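Local coordinates for protein Agap007691-pb (Anopheles gambiae, PDB 5C98) that belongs to the serpin family and may inhibit serine proteases, although its biological role remains unknown, at residues 179-184 with 227-232; 188-193 with 206-211; 238-243 with 357-362; 278-283 with 329-334. One frame throughout, in Å; residues are numbered along the deposited sequence.

The four contacts show how a serpin ties distant parts of its chain together around sheets B and C and the top of sheet A. From the N terminus, the chain leaves strand 169-177, and contact 1 closes a loop when 227-232 returns to 179-184. Contact 2, the hairpin of 188-193 with 206-211, lies wholly within that loop. Contact 3 opens at 238 only after contact 1 has closed, and it joins strand 237-244 to strand 354-360. Inside its span falls contact 4, which ties 278-283 to the segment that follows strand 320-328. No two of these loops cross; contacts 1 and 4 each touch all the others, while contacts 2 and 3 do not meet.

Contact 1: 179-184 with 227-232; sequences TPLAIR and VDMPFD
Met229 reaches up between Leu181 and Ile183, and this is the tightly packed half of the contact. Its methyl CE lies 3.5 Å from Leu181 CD1, closer than carbon atoms usually approach, and 3.6 Å from Ile183 CD1. The Met229 chain stays extended through SD and then bends at chi3 (62°), which turns the methyl in toward both branched side chains. Leu181 spreads its two branches, for while CD1 serves Met229, CD2 lies 3.7 Å from CE1 of Phe231, meeting that ring obliquely. Thr179, also buried, packs its methyl CG2 closely on Asp232 CB at 3.4 Å, and its hydroxyl bonds to His94.

The backbones touch through a single bridge between Leu181 and Phe231, flanked by two hydrogen bonds. Ala182 N donates to Pro230 O at 2.8 Å and is almost straight (170°). Asp232 N donates to Pro180 O at 2.9 Å. The same Pro180 oxygen lies near the plane of the Phe231 ring at its edge, and takes a CA-H contact from Phe231.

Toward solvent the fit slackens. Pro180 and Ala182 are exposed; Ala182 CB lies over the backbone oxygens of Pro230 and Phe231, 3.4 Å from Pro230 O, but only loosely against the proline ring. Asp232 stands at this more open margin, its carboxylate turned to the backbone N of Ala234.

The loop leaving strand 169-177 is thus laid against the end of strand 224-230. Strand 237-244 backs Phe231, while Ile183 and Met229 both rest on Leu276 of strand 270-287, and Ile183 also touches strand 204-219.

Contact 2: 188-193 with 206-211; sequences ADTALE and STMHTT
Ser206 faces Leu192 in an antiparallel non-hydrogen-bonded pair. Leu192 CD2 folds back to within 3.6 Å of Ser206 N, so even this exposed leucine leans on the opposite backbone.

Thr207 follows, in a hydrogen-bonded pair with Ala191. Its N donates to Ala191 O at 2.8 Å and its O accepts from Ala191 N at 3.2 Å. Above this pair Glu193 crosses Thr207 at about a right angle, its CB 3.6 Å from Thr207 OG1. The hydroxyl itself bonds to Val205 O, and the Glu193 carboxylate to Lys277. Thr207 O also receives a CA-H contact from Thr190.

At Met208 the strands part, its CG running alongside the Thr190 hydroxyl. Beyond it His209 is reached through water. One water accepts from His209 N at 3.0 Å and donates to Thr190 OG1 at 2.6 Å, and that hydroxyl is also bonded to Glu331. A second water donates to His209 O at 2.6 Å and only weakly to Asp189 OD2. The His209 ring, with CG anti to the backbone N (chi1 -173°), leads away to Asp275.

The chemistry implies a short hairpin at the rim of sheet C: between these segments direct backbone bonding is confined to the Ala191-Thr207 pair, Glu193 with Val205 continues the ladder on one side, and on the other water carries the pairing onward where the strands diverge.

Contact 3: 238-243 with 357-362; sequences SMLVLL and LIRRTM
Inside sheet B of the serpin core, two antiparallel strands pair with Met239 facing Ile358 between two hydrogen-bonded pairs, Ser238 with Arg359 and Leu240 with Leu357. Each of those pairs is closed by two backbone bonds. The shortest runs from Leu240 N to Leu357 O at 2.8 Å. The longest, from Ser238 N to Arg359 O, measures 3.0 Å. CA-H contacts from Met239 and Ile358 fill in between.

The two faces differ in character. On the side of Met239 and Ile358, the contact is apolar: Ile358 CD1 settles against Met239 CG at 3.6 Å. The second torsion of Ile358 (chi2 -62°) turns CD1 across to the methionine.

The other face buries a charge. In one of the two conformers of Leu240, CD2 lies over the centre of the Arg359 guanidinium, 4.2 Å above its plane. At the edge of that group, in plane, a water accepts from Arg359 NE at 2.8 Å and donates weakly to Ser238 O. Arg359 NH2 forms salt bridges with both Asp228 and Asp266, which would offset the cost of burying the cation, and Asp228 also bonds the Ser238 hydroxyl. Thr361 CG2 meets Ser238 CB at 3.5 Å at one end of the pair; at the other, Leu242 CD1 packs on Leu357 CD1 at 4.0 Å.

Strand 224-230 continues the sheet beyond 237-244, and strand 366-372 beyond 354-360. Helix 259-268 lies against Leu240 and Leu357, and Phe231 packs on Met239 and Ile358.

Contact 4: 278-283 with 329-334; sequences LPKFFV and VSESGS
Lys280 NZ is gripped twice by the segment that leads into the reactive-centre loop, part of which is not modelled, probably because it is mobile. It donates to Ser330 OG at 2.7 Å and forms a salt bridge with Glu331 OE1 at 2.8 Å, meeting that oxygen on its syn side, 23° out of the carboxylate plane. The long lysine chain runs extended before bending at chi4 (91°), and this last turn delivers the ammonium to both acceptors. A comparable lysine-glutamate bridge occurs at the base of this loop in alpha-1-antitrypsin.

Beneath the polar cluster lies an apolar one. Val329 CG2 nestles 3.5 Å from Phe281 CD1 and 4.0 Å from Leu278 CD2, while Val329 N donates to Phe281 O at 3.0 Å. Backbone and side chain together therefore hold Val329 just past the end of strand 320-328.

A second shell steadies these groups. Thr190 occupies OE2, the other carboxylate oxygen of Glu331, and the Phe281 ring meets Phe354 edge-to-face and also touches the ring of Phe372. Strand 204-219 flanks one side, with Met208 packing on Leu278, Lys280, Val329 and Glu331; Phe354 and Phe372 belong to strands 354-360 and 366-372.

Contact 1: 179-184 with 227-232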
# COMPACT_ATOMS: atom_id res chain seq x y z
N THR A 179 -1.25 4.01 -13.39
CA THR A 179 -0.51 4.29 -14.61
C THR A 179 -0.18 2.98 -15.34
O THR A 179 0.12 1.97 -14.69
CB THR A 179 0.78 5.02 -14.24
OG1 THR A 179 0.46 6.34 -13.78
CG2 THR A 179 1.66 5.17 -15.41
N PRO A 180 -0.23 2.97 -16.67
CA PRO A 180 0.13 1.75 -17.40
C PRO A 180 1.63 1.52 -17.36
O PRO A 180 2.43 2.45 -17.22
CB PRO A 180 -0.33 2.03 -18.84
CG PRO A 180 -0.44 3.47 -18.94
CD PRO A 180 -0.69 4.04 -17.57
N LEU A 181 2.02 0.26 -17.55
CA LEU A 181 3.42 -0.05 -17.77
C LEU A 181 3.92 0.64 -19.03
O LEU A 181 3.19 0.80 -20.01
CB LEU A 181 3.62 -1.54 -18.00
CG LEU A 181 3.65 -2.42 -16.77
CD1 LEU A 181 3.86 -3.89 -17.18
CD2 LEU A 181 4.70 -1.99 -15.74
N ALA A 182 5.20 1.02 -19.00
CA ALA A 182 5.85 1.58 -20.17
C ALA A 182 6.46 0.51 -21.06
O ALA A 182 6.92 0.82 -22.16
CB ALA A 182 6.95 2.55 -19.74
N ILE A 183 6.48 -0.71 -20.60
CA ILE A 183 6.99 -1.82 -21.40
C ILE A 183 5.91 -2.25 -22.38
O ILE A 183 4.74 -2.37 -22.02
CB ILE A 183 7.37 -2.98 -20.47
CG1 ILE A 183 8.57 -2.58 -19.64
CG2 ILE A 183 7.69 -4.27 -21.27
CD1 ILE A 183 8.84 -3.51 -18.53
N ARG A 184 6.32 -2.49 -23.63
CA ARG A 184 5.42 -2.89 -24.70
C ARG A 184 5.30 -4.41 -24.72
O ARG A 184 6.16 -5.10 -25.27
CB ARG A 184 5.94 -2.36 -26.04
N VAL A 227 13.97 -7.42 -12.00
CA VAL A 227 13.78 -6.47 -13.08
C VAL A 227 13.03 -5.27 -12.53
O VAL A 227 12.18 -5.39 -11.66
CB VAL A 227 13.00 -7.06 -14.28
CG1 VAL A 227 13.81 -8.13 -15.03
CG2 VAL A 227 11.62 -7.57 -13.86
N ASP A 228 13.36 -4.09 -13.03
CA ASP A 228 12.64 -2.87 -12.66
C ASP A 228 11.83 -2.46 -13.88
O ASP A 228 12.40 -2.05 -14.90
CB ASP A 228 13.61 -1.78 -12.21
CG ASP A 228 12.99 -0.83 -11.19
OD1 ASP A 228 11.74 -0.83 -11.02
OD2 ASP A 228 13.77 -0.08 -10.55
N MET A 229 10.51 -2.61 -13.79
CA MET A 229 9.59 -2.44 -14.90
C MET A 229 8.94 -1.07 -14.80
O MET A 229 8.07 -0.87 -13.94
CB MET A 229 8.52 -3.52 -14.85
CG MET A 229 9.09 -4.90 -15.15
SD MET A 229 7.84 -6.17 -15.16
CE MET A 229 6.78 -5.63 -16.50
N PRO A 230 9.31 -0.11 -15.62
CA PRO A 230 8.78 1.24 -15.43
C PRO A 230 7.34 1.39 -15.88
O PRO A 230 6.88 0.76 -16.83
CB PRO A 230 9.68 2.11 -16.32
CG PRO A 230 10.19 1.18 -17.37
CD PRO A 230 10.29 -0.18 -16.72
N PHE A 231 6.65 2.29 -15.20
CA PHE A 231 5.38 2.82 -15.68
C PHE A 231 5.62 4.03 -16.58
O PHE A 231 6.73 4.53 -16.72
CB PHE A 231 4.50 3.16 -14.48
CG PHE A 231 4.18 1.97 -13.60
CD1 PHE A 231 3.19 1.06 -13.99
CD2 PHE A 231 4.87 1.73 -12.42
CE1 PHE A 231 2.89 -0.03 -13.20
CE2 PHE A 231 4.55 0.65 -11.63
CZ PHE A 231 3.57 -0.24 -12.03
N ASP A 232 4.53 4.48 -17.21
CA ASP A 232 4.55 5.64 -18.09
C ASP A 232 5.39 6.76 -17.50
O ASP A 232 5.32 7.06 -16.31
CB ASP A 232 3.11 6.13 -18.28
CG ASP A 232 3.01 7.27 -19.28
OD1 ASP A 232 3.33 8.42 -18.90
OD2 ASP A 232 2.62 7.01 -20.44

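Contact 2: 188-193 with 206-211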
# COMPACT_ATOMS: atom_id res chain seq x y z
N ALA A 188 -0.85 -10.20 -29.04
CA ALA A 188 -0.74 -11.38 -29.89
C ALA A 188 0.18 -12.42 -29.28
O ALA A 188 0.07 -13.61 -29.60
CB ALA A 188 -0.25 -10.98 -31.29
N ASP A 189 1.04 -12.00 -28.36
CA ASP A 189 2.02 -12.88 -27.72
C ASP A 189 1.55 -13.36 -26.35
O ASP A 189 2.27 -14.14 -25.70
CB ASP A 189 3.34 -12.11 -27.57
CG ASP A 189 4.08 -11.97 -28.90
OD1 ASP A 189 4.02 -12.91 -29.72
OD2 ASP A 189 4.71 -10.91 -29.11
N THR A 190 0.39 -12.91 -25.89
CA THR A 190 -0.18 -13.37 -24.64
C THR A 190 -0.83 -14.73 -24.86
O THR A 190 -1.56 -14.93 -25.84
CB THR A 190 -1.20 -12.34 -24.15
OG1 THR A 190 -0.52 -11.10 -23.89
CG2 THR A 190 -1.92 -12.79 -22.88
N ALA A 191 -0.55 -15.67 -23.97
CA ALA A 191 -1.10 -17.01 -24.08
C ALA A 191 -1.31 -17.58 -22.69
O ALA A 191 -0.76 -17.08 -21.70
CB ALA A 191 -0.17 -17.93 -24.88
N LEU A 192 -2.10 -18.65 -22.63
CA LEU A 192 -2.29 -19.36 -21.38
C LEU A 192 -1.04 -20.16 -21.08
O LEU A 192 -0.64 -21.04 -21.86
CB LEU A 192 -3.50 -20.29 -21.48
CG LEU A 192 -4.89 -19.68 -21.53
CD1 LEU A 192 -5.92 -20.81 -21.67
CD2 LEU A 192 -5.18 -18.82 -20.31
N GLU A 193 -0.39 -19.84 -19.97
CA GLU A 193 0.80 -20.54 -19.55
C GLU A 193 0.68 -20.90 -18.09
O GLU A 193 0.03 -20.20 -17.30
CB GLU A 193 2.07 -19.70 -19.80
CG GLU A 193 2.27 -19.32 -21.25
CD GLU A 193 3.63 -18.73 -21.56
OE1 GLU A 193 4.61 -19.04 -20.85
OE2 GLU A 193 3.73 -17.97 -22.55
N SER A 206 -3.48 -16.28 -18.34
CA SER A 206 -2.99 -15.37 -19.36
C SER A 206 -1.64 -14.81 -18.94
O SER A 206 -1.52 -14.19 -17.88
CB SER A 206 -3.99 -14.24 -19.54
OG SER A 206 -3.69 -13.46 -20.68
N THR A 207 -0.62 -15.02 -19.80
CA THR A 207 0.75 -14.66 -19.49
C THR A 207 1.30 -13.82 -20.63
O THR A 207 1.24 -14.23 -21.80
CB THR A 207 1.59 -15.92 -19.29
OG1 THR A 207 1.11 -16.64 -18.15
CG2 THR A 207 3.05 -15.60 -19.08
N MET A 208 1.80 -12.64 -20.30
CA MET A 208 2.34 -11.70 -21.27
C MET A 208 3.79 -12.03 -21.57
O MET A 208 4.50 -12.58 -20.73
CB MET A 208 2.27 -10.28 -20.70
CG MET A 208 0.89 -9.82 -20.31
SD MET A 208 0.81 -8.05 -19.93
CE MET A 208 1.86 -7.99 -18.48
N HIS A 209 4.23 -11.68 -22.78
CA HIS A 209 5.58 -12.00 -23.22
C HIS A 209 6.09 -10.87 -24.10
O HIS A 209 5.39 -10.45 -25.02
CB HIS A 209 5.56 -13.27 -24.07
CG HIS A 209 6.91 -13.79 -24.45
ND1 HIS A 209 7.07 -14.83 -25.35
CD2 HIS A 209 8.15 -13.47 -24.03
CE1 HIS A 209 8.36 -15.10 -25.48
NE2 HIS A 209 9.04 -14.29 -24.69
N THR A 210 7.32 -10.43 -23.85
CA THR A 210 7.94 -9.47 -24.75
C THR A 210 9.45 -9.55 -24.61
O THR A 210 10.00 -10.22 -23.73
CB THR A 210 7.41 -8.05 -24.51
OG1 THR A 210 7.70 -7.24 -25.64
CG2 THR A 210 8.03 -7.43 -23.26
N THR A 211 10.12 -8.87 -25.52
CA THR A 211 11.54 -8.60 -25.41
C THR A 211 11.68 -7.11 -25.12
O THR A 211 11.27 -6.28 -25.94
CB THR A 211 12.26 -8.94 -26.71
OG1 THR A 211 12.08 -10.33 -27.00
CG2 THR A 211 13.75 -8.65 -26.57
O HOH W 1 5.54 -8.59 -26.90
O HOH W 2 1.98 -10.41 -24.31

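Contact 3: 238-243 with 357-362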
# COMPACT_ATOMS: atom_id res chain seq x y z
N SER A 238 7.99 3.08 -10.94
CA SER A 238 8.49 1.85 -11.54
C SER A 238 8.21 0.70 -10.59
O SER A 238 8.12 0.92 -9.39
CB SER A 238 9.98 1.97 -11.83
OG SER A 238 10.42 0.90 -12.65
N MET A 239 8.08 -0.50 -11.14
CA MET A 239 7.74 -1.69 -10.36
C MET A 239 8.93 -2.62 -10.35
O MET A 239 9.26 -3.22 -11.38
CB MET A 239 6.53 -2.40 -10.97
CG MET A 239 6.15 -3.66 -10.23
SD MET A 239 4.67 -4.49 -10.83
CE MET A 239 5.19 -5.00 -12.46
N LEU A 240 9.55 -2.78 -9.19
CA LEU A 240 10.61 -3.75 -9.03
C LEU A 240 9.98 -5.11 -8.76
O LEU A 240 9.13 -5.25 -7.88
CB LEU A 240 11.50 -3.32 -7.87
CG LEU A 240 12.89 -3.94 -7.74
CD1 LEU A 240 13.80 -3.52 -8.86
CD2 LEU A 240 13.49 -3.57 -6.39
N VAL A 241 10.38 -6.11 -9.54
CA VAL A 241 9.85 -7.46 -9.40
C VAL A 241 10.99 -8.35 -8.96
O VAL A 241 12.04 -8.39 -9.61
CB VAL A 241 9.23 -7.99 -10.70
CG1 VAL A 241 8.62 -9.36 -10.47
CG2 VAL A 241 8.17 -7.03 -11.22
N LEU A 242 10.78 -9.05 -7.86
CA LEU A 242 11.78 -9.96 -7.29
C LEU A 242 11.25 -11.38 -7.47
O LEU A 242 10.23 -11.76 -6.87
CB LEU A 242 12.01 -9.67 -5.81
CG LEU A 242 12.29 -8.22 -5.42
CD1 LEU A 242 12.63 -8.14 -3.93
CD2 LEU A 242 13.38 -7.62 -6.26
N LEU A 243 11.96 -12.16 -8.28
CA LEU A 243 11.56 -13.52 -8.61
C LEU A 243 12.55 -14.49 -7.99
O LEU A 243 13.71 -14.54 -8.43
CB LEU A 243 11.54 -13.67 -10.13
CG LEU A 243 11.22 -15.05 -10.68
CD1 LEU A 243 9.78 -15.45 -10.39
CD2 LEU A 243 11.46 -15.09 -12.20
N LEU A 357 7.55 -4.20 -5.69
CA LEU A 357 7.68 -2.93 -4.97
C LEU A 357 7.44 -1.81 -5.96
O LEU A 357 8.14 -1.73 -6.97
CB LEU A 357 9.06 -2.76 -4.33
CG LEU A 357 9.44 -3.88 -3.36
CD1 LEU A 357 10.18 -5.00 -4.11
CD2 LEU A 357 10.29 -3.33 -2.29
N ILE A 358 6.46 -0.95 -5.68
CA ILE A 358 6.21 0.21 -6.51
C ILE A 358 6.97 1.37 -5.90
O ILE A 358 6.75 1.72 -4.74
CB ILE A 358 4.71 0.55 -6.55
CG1 ILE A 358 3.89 -0.68 -6.93
CG2 ILE A 358 4.44 1.76 -7.47
CD1 ILE A 358 4.22 -1.24 -8.33
N ARG A 359 7.88 1.95 -6.69
CA ARG A 359 8.80 2.96 -6.19
C ARG A 359 8.73 4.23 -7.03
O ARG A 359 8.41 4.20 -8.22
CB ARG A 359 10.25 2.47 -6.16
CG ARG A 359 10.46 1.18 -5.40
CD ARG A 359 11.93 0.82 -5.22
NE ARG A 359 12.63 0.65 -6.48
CZ ARG A 359 13.96 0.65 -6.61
NH1 ARG A 359 14.73 0.85 -5.54
NH2 ARG A 359 14.52 0.47 -7.80
N ARG A 360 8.94 5.36 -6.38
CA ARG A 360 9.18 6.61 -7.08
C ARG A 360 10.61 6.55 -7.62
O ARG A 360 11.55 6.30 -6.85
CB ARG A 360 8.98 7.77 -6.09
CG ARG A 360 9.07 9.15 -6.70
CD ARG A 360 9.01 10.24 -5.64
NE ARG A 360 9.06 11.55 -6.30
CZ ARG A 360 9.51 12.67 -5.75
NH1 ARG A 360 9.96 12.69 -4.50
NH2 ARG A 360 9.50 13.79 -6.46
N THR A 361 10.77 6.67 -8.94
CA THR A 361 12.09 6.42 -9.53
C THR A 361 13.13 7.43 -9.05
O THR A 361 14.31 7.08 -8.90
CB THR A 361 12.02 6.38 -11.07
OG1 THR A 361 11.60 7.65 -11.61
CG2 THR A 361 11.04 5.32 -11.53
N MET A 362 12.72 8.66 -8.76
CA MET A 362 13.67 9.73 -8.44
C MET A 362 14.45 9.44 -7.16
O MET A 362 15.66 9.69 -7.10
CB MET A 362 12.92 11.05 -8.33
CG MET A 362 13.80 12.25 -8.02
SD MET A 362 14.43 13.03 -9.51
CE MET A 362 13.02 14.02 -10.00
O HOH W 3 11.03 0.38 -8.78

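Contact 4: 278-283 with 329-334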
# COMPACT_ATOMS: atom_id res chain seq x y z
N LEU A 278 5.35 -12.47 -17.77
CA LEU A 278 4.71 -12.03 -16.53
C LEU A 278 3.23 -12.34 -16.68
O LEU A 278 2.67 -12.06 -17.74
CB LEU A 278 4.90 -10.50 -16.39
CG LEU A 278 4.47 -9.75 -15.14
CD1 LEU A 278 5.43 -10.02 -13.99
CD2 LEU A 278 4.40 -8.25 -15.40
N PRO A 279 2.55 -12.89 -15.68
CA PRO A 279 1.09 -12.99 -15.79
C PRO A 279 0.45 -11.62 -15.96
O PRO A 279 0.93 -10.62 -15.41
CB PRO A 279 0.67 -13.66 -14.48
CG PRO A 279 1.78 -13.40 -13.55
CD PRO A 279 3.03 -13.34 -14.36
N LYS A 280 -0.63 -11.57 -16.74
CA LYS A 280 -1.48 -10.39 -16.79
C LYS A 280 -2.30 -10.41 -15.50
O LYS A 280 -3.30 -11.11 -15.41
CB LYS A 280 -2.38 -10.43 -18.02
CG LYS A 280 -3.13 -9.16 -18.27
CD LYS A 280 -4.08 -9.30 -19.45
CE LYS A 280 -5.07 -8.15 -19.49
NZ LYS A 280 -4.58 -7.01 -20.31
N PHE A 281 -1.86 -9.67 -14.49
CA PHE A 281 -2.39 -9.85 -13.15
C PHE A 281 -2.85 -8.53 -12.57
O PHE A 281 -2.50 -7.44 -13.04
CB PHE A 281 -1.36 -10.51 -12.17
CG PHE A 281 -0.30 -9.57 -11.64
CD1 PHE A 281 0.84 -9.27 -12.38
CD2 PHE A 281 -0.43 -8.99 -10.39
CE1 PHE A 281 1.80 -8.41 -11.91
CE2 PHE A 281 0.56 -8.12 -9.89
CZ PHE A 281 1.66 -7.82 -10.65
N PHE A 282 -3.66 -8.66 -11.53
CA PHE A 282 -3.95 -7.54 -10.66
C PHE A 282 -3.94 -8.05 -9.24
O PHE A 282 -4.03 -9.26 -8.98
CB PHE A 282 -5.29 -6.91 -10.99
CG PHE A 282 -6.45 -7.72 -10.53
CD1 PHE A 282 -6.90 -8.79 -11.27
CD2 PHE A 282 -7.08 -7.41 -9.33
CE1 PHE A 282 -7.98 -9.54 -10.84
CE2 PHE A 282 -8.14 -8.16 -8.88
CZ PHE A 282 -8.59 -9.23 -9.64
N VAL A 283 -3.82 -7.11 -8.31
CA VAL A 283 -4.00 -7.36 -6.89
C VAL A 283 -4.89 -6.25 -6.38
O VAL A 283 -4.62 -5.08 -6.63
CB VAL A 283 -2.66 -7.41 -6.12
CG1 VAL A 283 -2.88 -7.55 -4.61
CG2 VAL A 283 -1.83 -8.57 -6.60
N VAL A 329 -1.41 -4.85 -14.16
CA VAL A 329 -0.52 -4.69 -15.31
C VAL A 329 -1.22 -5.17 -16.57
O VAL A 329 -2.15 -5.97 -16.52
CB VAL A 329 0.86 -5.37 -15.13
CG1 VAL A 329 1.66 -4.70 -14.02
CG2 VAL A 329 0.70 -6.86 -14.86
N SER A 330 -0.80 -4.63 -17.71
CA SER A 330 -1.45 -4.94 -18.99
C SER A 330 -0.48 -4.61 -20.12
O SER A 330 0.64 -4.16 -19.89
CB SER A 330 -2.76 -4.15 -19.11
OG SER A 330 -3.52 -4.58 -20.24
N GLU A 331 -0.93 -4.85 -21.36
CA GLU A 331 -0.08 -4.66 -22.53
C GLU A 331 -0.06 -3.19 -22.98
O GLU A 331 -0.92 -2.39 -22.62
CB GLU A 331 -0.60 -5.55 -23.68
CG GLU A 331 -0.54 -7.06 -23.38
CD GLU A 331 -1.86 -7.63 -22.89
OE1 GLU A 331 -2.68 -6.85 -22.36
OE2 GLU A 331 -2.09 -8.85 -23.04
N SER A 332 0.94 -2.85 -23.79
CA SER A 332 1.08 -1.50 -24.31
C SER A 332 0.77 -1.45 -25.80
O SER A 332 0.90 -2.44 -26.52
CB SER A 332 2.48 -0.92 -24.05
OG SER A 332 3.00 -0.24 -25.19
N GLY A 333 0.35 -0.26 -26.25
CA GLY A 333 -0.03 -0.07 -27.63
C GLY A 333 1.03 0.67 -28.42
O GLY A 333 0.70 1.39 -29.37
N SER A 334 2.30 0.53 -28.04
CA SER A 334 3.40 1.16 -28.77
C SER A 334 4.43 0.12 -29.23
O SER A 334 4.97 -0.63 -28.42
CB SER A 334 4.08 2.22 -27.91
OG SER A 334 3.23 3.34 -27.72